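Local coordinates for cytosolic phospholipase A2 delta (Homo sapiens, PDB 5IZ5), which hydrolyses glycerophospholipids at the sn-2 position in a calcium-dependent manner, with a preference for linoleic acid at that position, at residues 187-201 against 213-227. The protein carries 3 engineered substitutions. Residues are numbered along the deposited sequence; the frame is centred on the assembly and turned at random.
Sequences LELELVLKGSYEDTQ and FHYMAALETELSGRL
Glu198 grips His214 twice, a compact example of a carboxylate tying a loop to a neighbouring strand. With chi2 bent to 78°, its OE1 takes the backbone N of His214 (2.9 Å), while OE2, lying in the plane of the imidazole, accepts from ND1 of His214 (2.8 Å) through its syn lone pair, fixing the ring's rotation. Shortened to an alanine, this position would probably leave both His214 N and ND1 without their acceptor and the imidazole freer to turn. Nearby, Tyr197 N donates to His214 O (2.8 Å).

Paired backbone bonds join Glu190 to Arg226 and Val192 to Ser224 in antiparallel register. Where this ladder ends, Thr221 OG1 donates to Lys194 O (2.7 Å), and one water bridges Lys194 N and Glu222 O.

Packing centres on Phe213: the amide nitrogen NE2 of Gln201, hydrogen-bonded to Arg212 O, lies over one face, 3.3 Å above the ring plane. Among apolar contacts, Leu191 CB meets the ring's edge at CZ (3.7 Å), and Leu193 lays CB obliquely against it and CD2 over a face of Tyr215, 4.2 Å from the centroid.

Strands 188-193 and 221-228 are the middle pair of a four-stranded sheet, flanked by 200-204 and 244-248; strand 210-216 pairs with 160-172 in the facing sheet, consistent with the beta-sandwich of a C2-like domain.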
# COMPACT_ATOMS: atom_id res chain seq x y z
N LEU B 187 31.10 3.79 30.28
CA LEU B 187 30.22 4.93 30.09
C LEU B 187 29.29 4.74 28.90
O LEU B 187 29.69 4.21 27.86
CB LEU B 187 31.06 6.17 29.83
CG LEU B 187 31.60 7.06 30.95
CD1 LEU B 187 31.33 6.46 32.32
CD2 LEU B 187 33.06 7.46 30.75
N GLU B 188 28.06 5.21 29.07
CA GLU B 188 27.09 5.28 27.98
C GLU B 188 26.86 6.74 27.59
O GLU B 188 26.44 7.55 28.41
CB GLU B 188 25.78 4.63 28.40
CG GLU B 188 25.05 3.93 27.27
CD GLU B 188 23.72 3.34 27.68
OE1 GLU B 188 23.34 3.48 28.87
OE2 GLU B 188 23.05 2.73 26.82
N LEU B 189 27.15 7.07 26.33
CA LEU B 189 26.86 8.39 25.77
C LEU B 189 25.41 8.46 25.31
O LEU B 189 24.98 7.61 24.53
CB LEU B 189 27.78 8.68 24.58
CG LEU B 189 27.51 9.96 23.78
CD1 LEU B 189 27.77 11.21 24.61
CD2 LEU B 189 28.36 9.98 22.52
N GLU B 190 24.67 9.46 25.77
CA GLU B 190 23.29 9.69 25.31
C GLU B 190 23.19 11.02 24.57
O GLU B 190 23.46 12.07 25.14
CB GLU B 190 22.31 9.67 26.48
CG GLU B 190 20.91 10.15 26.11
CD GLU B 190 19.92 10.07 27.26
OE1 GLU B 190 19.39 8.98 27.52
OE2 GLU B 190 19.67 11.12 27.89
N LEU B 191 22.80 10.94 23.29
CA LEU B 191 22.58 12.12 22.45
C LEU B 191 21.09 12.28 22.16
O LEU B 191 20.43 11.33 21.72
CB LEU B 191 23.32 11.98 21.13
CG LEU B 191 24.83 11.80 21.20
CD1 LEU B 191 25.39 11.44 19.84
CD2 LEU B 191 25.50 13.06 21.74
N VAL B 192 20.56 13.47 22.40
CA VAL B 192 19.15 13.75 22.18
C VAL B 192 19.00 14.97 21.29
O VAL B 192 19.63 16.01 21.54
CB VAL B 192 18.42 14.03 23.51
CG1 VAL B 192 16.92 14.17 23.27
CG2 VAL B 192 18.69 12.92 24.51
N LEU B 193 18.17 14.84 20.26
CA LEU B 193 17.85 15.94 19.36
C LEU B 193 16.35 15.91 19.12
O LEU B 193 15.87 15.25 18.19
CB LEU B 193 18.66 15.81 18.07
CG LEU B 193 18.48 16.81 16.91
CD1 LEU B 193 17.88 18.14 17.31
CD2 LEU B 193 19.79 17.01 16.16
N LYS B 194 15.62 16.64 19.96
CA LYS B 194 14.16 16.67 19.90
C LYS B 194 13.69 17.19 18.54
O LYS B 194 14.13 18.23 18.08
CB LYS B 194 13.57 17.58 20.98
CG LYS B 194 13.12 16.91 22.25
CD LYS B 194 12.15 17.86 22.96
CE LYS B 194 10.87 17.16 23.40
NZ LYS B 194 9.77 18.13 23.65
N GLY B 195 12.76 16.46 17.94
CA GLY B 195 12.23 16.81 16.62
C GLY B 195 12.91 16.09 15.47
O GLY B 195 12.43 16.14 14.35
N SER B 196 14.02 15.40 15.74
CA SER B 196 14.70 14.62 14.72
C SER B 196 14.01 13.28 14.53
O SER B 196 13.24 12.85 15.38
CB SER B 196 16.16 14.37 15.12
OG SER B 196 16.25 13.52 16.24
N TYR B 197 14.32 12.62 13.42
CA TYR B 197 13.82 11.27 13.14
C TYR B 197 14.31 10.27 14.18
O TYR B 197 13.55 9.43 14.66
CB TYR B 197 14.26 10.83 11.74
CG TYR B 197 14.04 9.36 11.43
CD1 TYR B 197 12.76 8.82 11.32
CD2 TYR B 197 15.13 8.51 11.23
CE1 TYR B 197 12.58 7.47 11.04
CE2 TYR B 197 14.96 7.16 10.94
CZ TYR B 197 13.68 6.65 10.84
OH TYR B 197 13.51 5.31 10.54
N GLU B 198 15.60 10.35 14.51
CA GLU B 198 16.22 9.40 15.43
C GLU B 198 15.81 9.71 16.86
O GLU B 198 15.64 8.81 17.68
CB GLU B 198 17.73 9.44 15.30
CG GLU B 198 18.27 8.95 13.95
CD GLU B 198 18.14 9.97 12.83
OE1 GLU B 198 17.66 11.10 13.07
OE2 GLU B 198 18.55 9.65 11.69
N ASP B 199 15.65 11.00 17.15
CA ASP B 199 15.25 11.50 18.47
C ASP B 199 16.34 11.33 19.53
O ASP B 199 16.92 12.32 19.99
CB ASP B 199 13.93 10.87 18.95
CG ASP B 199 13.45 11.48 20.24
OD1 ASP B 199 13.45 10.78 21.27
OD2 ASP B 199 13.09 12.67 20.25
N THR B 200 16.62 10.09 19.90
CA THR B 200 17.62 9.77 20.91
C THR B 200 18.50 8.64 20.42
O THR B 200 18.01 7.67 19.87
CB THR B 200 16.95 9.32 22.22
OG1 THR B 200 16.13 10.38 22.71
CG2 THR B 200 17.99 8.95 23.28
N GLN B 201 19.81 8.78 20.62
CA GLN B 201 20.75 7.73 20.29
C GLN B 201 21.72 7.54 21.46
O GLN B 201 22.27 8.50 21.99
CB GLN B 201 21.52 8.06 19.01
CG GLN B 201 20.63 8.07 17.77
CD GLN B 201 21.40 8.33 16.49
OE1 GLN B 201 22.24 7.52 16.09
NE2 GLN B 201 21.12 9.45 15.83
N PHE B 213 21.94 12.53 12.86
CA PHE B 213 20.56 12.91 13.09
C PHE B 213 20.01 13.62 11.87
O PHE B 213 20.69 14.46 11.27
CB PHE B 213 20.43 13.84 14.29
CG PHE B 213 20.71 13.19 15.62
CD1 PHE B 213 19.68 12.72 16.42
CD2 PHE B 213 22.01 13.07 16.08
CE1 PHE B 213 19.93 12.13 17.65
CE2 PHE B 213 22.28 12.49 17.31
CZ PHE B 213 21.24 12.01 18.09
N HIS B 214 18.77 13.30 11.51
CA HIS B 214 18.05 14.01 10.47
C HIS B 214 16.89 14.75 11.11
O HIS B 214 16.14 14.17 11.90
CB HIS B 214 17.52 13.03 9.44
CG HIS B 214 18.58 12.20 8.79
ND1 HIS B 214 19.09 11.06 9.37
CD2 HIS B 214 19.21 12.34 7.60
CE1 HIS B 214 19.99 10.53 8.56
NE2 HIS B 214 20.09 11.29 7.49
N TYR B 215 16.74 16.02 10.76
CA TYR B 215 15.70 16.85 11.34
C TYR B 215 15.38 18.02 10.42
O TYR B 215 16.20 18.44 9.61
CB TYR B 215 16.14 17.36 12.72
CG TYR B 215 17.41 18.15 12.67
CD1 TYR B 215 17.39 19.54 12.76
CD2 TYR B 215 18.64 17.52 12.50
CE1 TYR B 215 18.57 20.27 12.69
CE2 TYR B 215 19.81 18.23 12.43
CZ TYR B 215 19.77 19.61 12.53
OH TYR B 215 20.93 20.31 12.47
N MET B 216 14.18 18.55 10.57
CA MET B 216 13.75 19.68 9.77
C MET B 216 14.55 20.94 10.06
O MET B 216 14.73 21.33 11.22
CB MET B 216 12.29 19.96 10.06
CG MET B 216 11.32 19.06 9.31
SD MET B 216 9.65 19.28 9.92
CE MET B 216 9.45 21.03 9.84
N ALA B 217 15.00 21.60 8.99
CA ALA B 217 15.73 22.85 9.09
C ALA B 217 14.90 23.94 9.77
O ALA B 217 15.46 24.81 10.44
CB ALA B 217 16.17 23.32 7.71
N ALA B 218 13.58 23.88 9.63
CA ALA B 218 12.68 24.87 10.24
C ALA B 218 12.49 24.76 11.75
O ALA B 218 11.86 25.63 12.35
CB ALA B 218 11.32 24.82 9.55
N LEU B 219 13.02 23.71 12.38
CA LEU B 219 12.88 23.58 13.84
C LEU B 219 13.81 24.53 14.60
O LEU B 219 14.94 24.76 14.19
CB LEU B 219 13.20 22.16 14.31
CG LEU B 219 12.12 21.09 14.57
CD1 LEU B 219 10.85 21.36 13.80
CD2 LEU B 219 12.64 19.69 14.29
N GLU B 220 13.32 25.05 15.72
CA GLU B 220 14.20 25.57 16.76
C GLU B 220 14.33 24.46 17.78
O GLU B 220 13.36 24.12 18.47
CB GLU B 220 13.63 26.82 17.42
CG GLU B 220 14.45 27.26 18.63
CD GLU B 220 13.99 28.59 19.18
OE1 GLU B 220 12.76 28.79 19.32
OE2 GLU B 220 14.86 29.44 19.47
N THR B 221 15.52 23.90 17.88
CA THR B 221 15.75 22.78 18.77
C THR B 221 17.21 22.77 19.21
O THR B 221 17.92 23.76 19.05
CB THR B 221 15.30 21.46 18.09
OG1 THR B 221 15.41 20.38 19.01
CG2 THR B 221 16.13 21.15 16.83
N GLU B 222 17.67 21.66 19.77
CA GLU B 222 19.03 21.57 20.28
C GLU B 222 19.49 20.13 20.31
O GLU B 222 18.67 19.22 20.36
CB GLU B 222 19.09 22.14 21.69
CG GLU B 222 18.13 21.47 22.66
CD GLU B 222 18.12 22.12 24.02
OE1 GLU B 222 19.09 21.94 24.76
OE2 GLU B 222 17.14 22.82 24.35
N LEU B 223 20.80 19.94 20.30
CA LEU B 223 21.39 18.64 20.59
C LEU B 223 21.92 18.69 22.01
O LEU B 223 22.74 19.54 22.34
CB LEU B 223 22.55 18.33 19.64
CG LEU B 223 23.26 17.01 20.00
CD1 LEU B 223 22.64 15.84 19.28
CD2 LEU B 223 24.75 17.10 19.71
N SER B 224 21.46 17.76 22.85
CA SER B 224 22.01 17.61 24.19
C SER B 224 22.79 16.31 24.30
O SER B 224 22.40 15.29 23.73
CB SER B 224 20.90 17.65 25.24
OG SER B 224 20.09 16.50 25.17
N GLY B 225 23.91 16.36 25.02
CA GLY B 225 24.83 15.23 25.16
C GLY B 225 25.25 15.04 26.61
O GLY B 225 25.50 16.00 27.33
N ARG B 226 25.35 13.78 27.02
CA ARG B 226 25.78 13.46 28.38
C ARG B 226 26.31 12.04 28.49
O ARG B 226 25.97 11.16 27.68
CB ARG B 226 24.67 13.71 29.40
CG ARG B 226 23.42 12.88 29.18
CD ARG B 226 22.82 12.37 30.49
NE ARG B 226 21.89 13.34 31.08
CZ ARG B 226 22.09 14.05 32.19
NH1 ARG B 226 23.21 13.95 32.91
NH2 ARG B 226 21.13 14.88 32.60
N LEU B 227 27.14 11.82 29.51
CA LEU B 227 27.69 10.51 29.81
C LEU B 227 27.09 9.96 31.10
O LEU B 227 27.03 10.67 32.10
CB LEU B 227 29.21 10.61 29.96
CG LEU B 227 30.15 10.17 28.82
CD1 LEU B 227 29.44 9.72 27.55
CD2 LEU B 227 31.15 11.27 28.51
O HOH W 1 16.70 18.17 22.04
O HOH W 2 12.25 16.71 11.69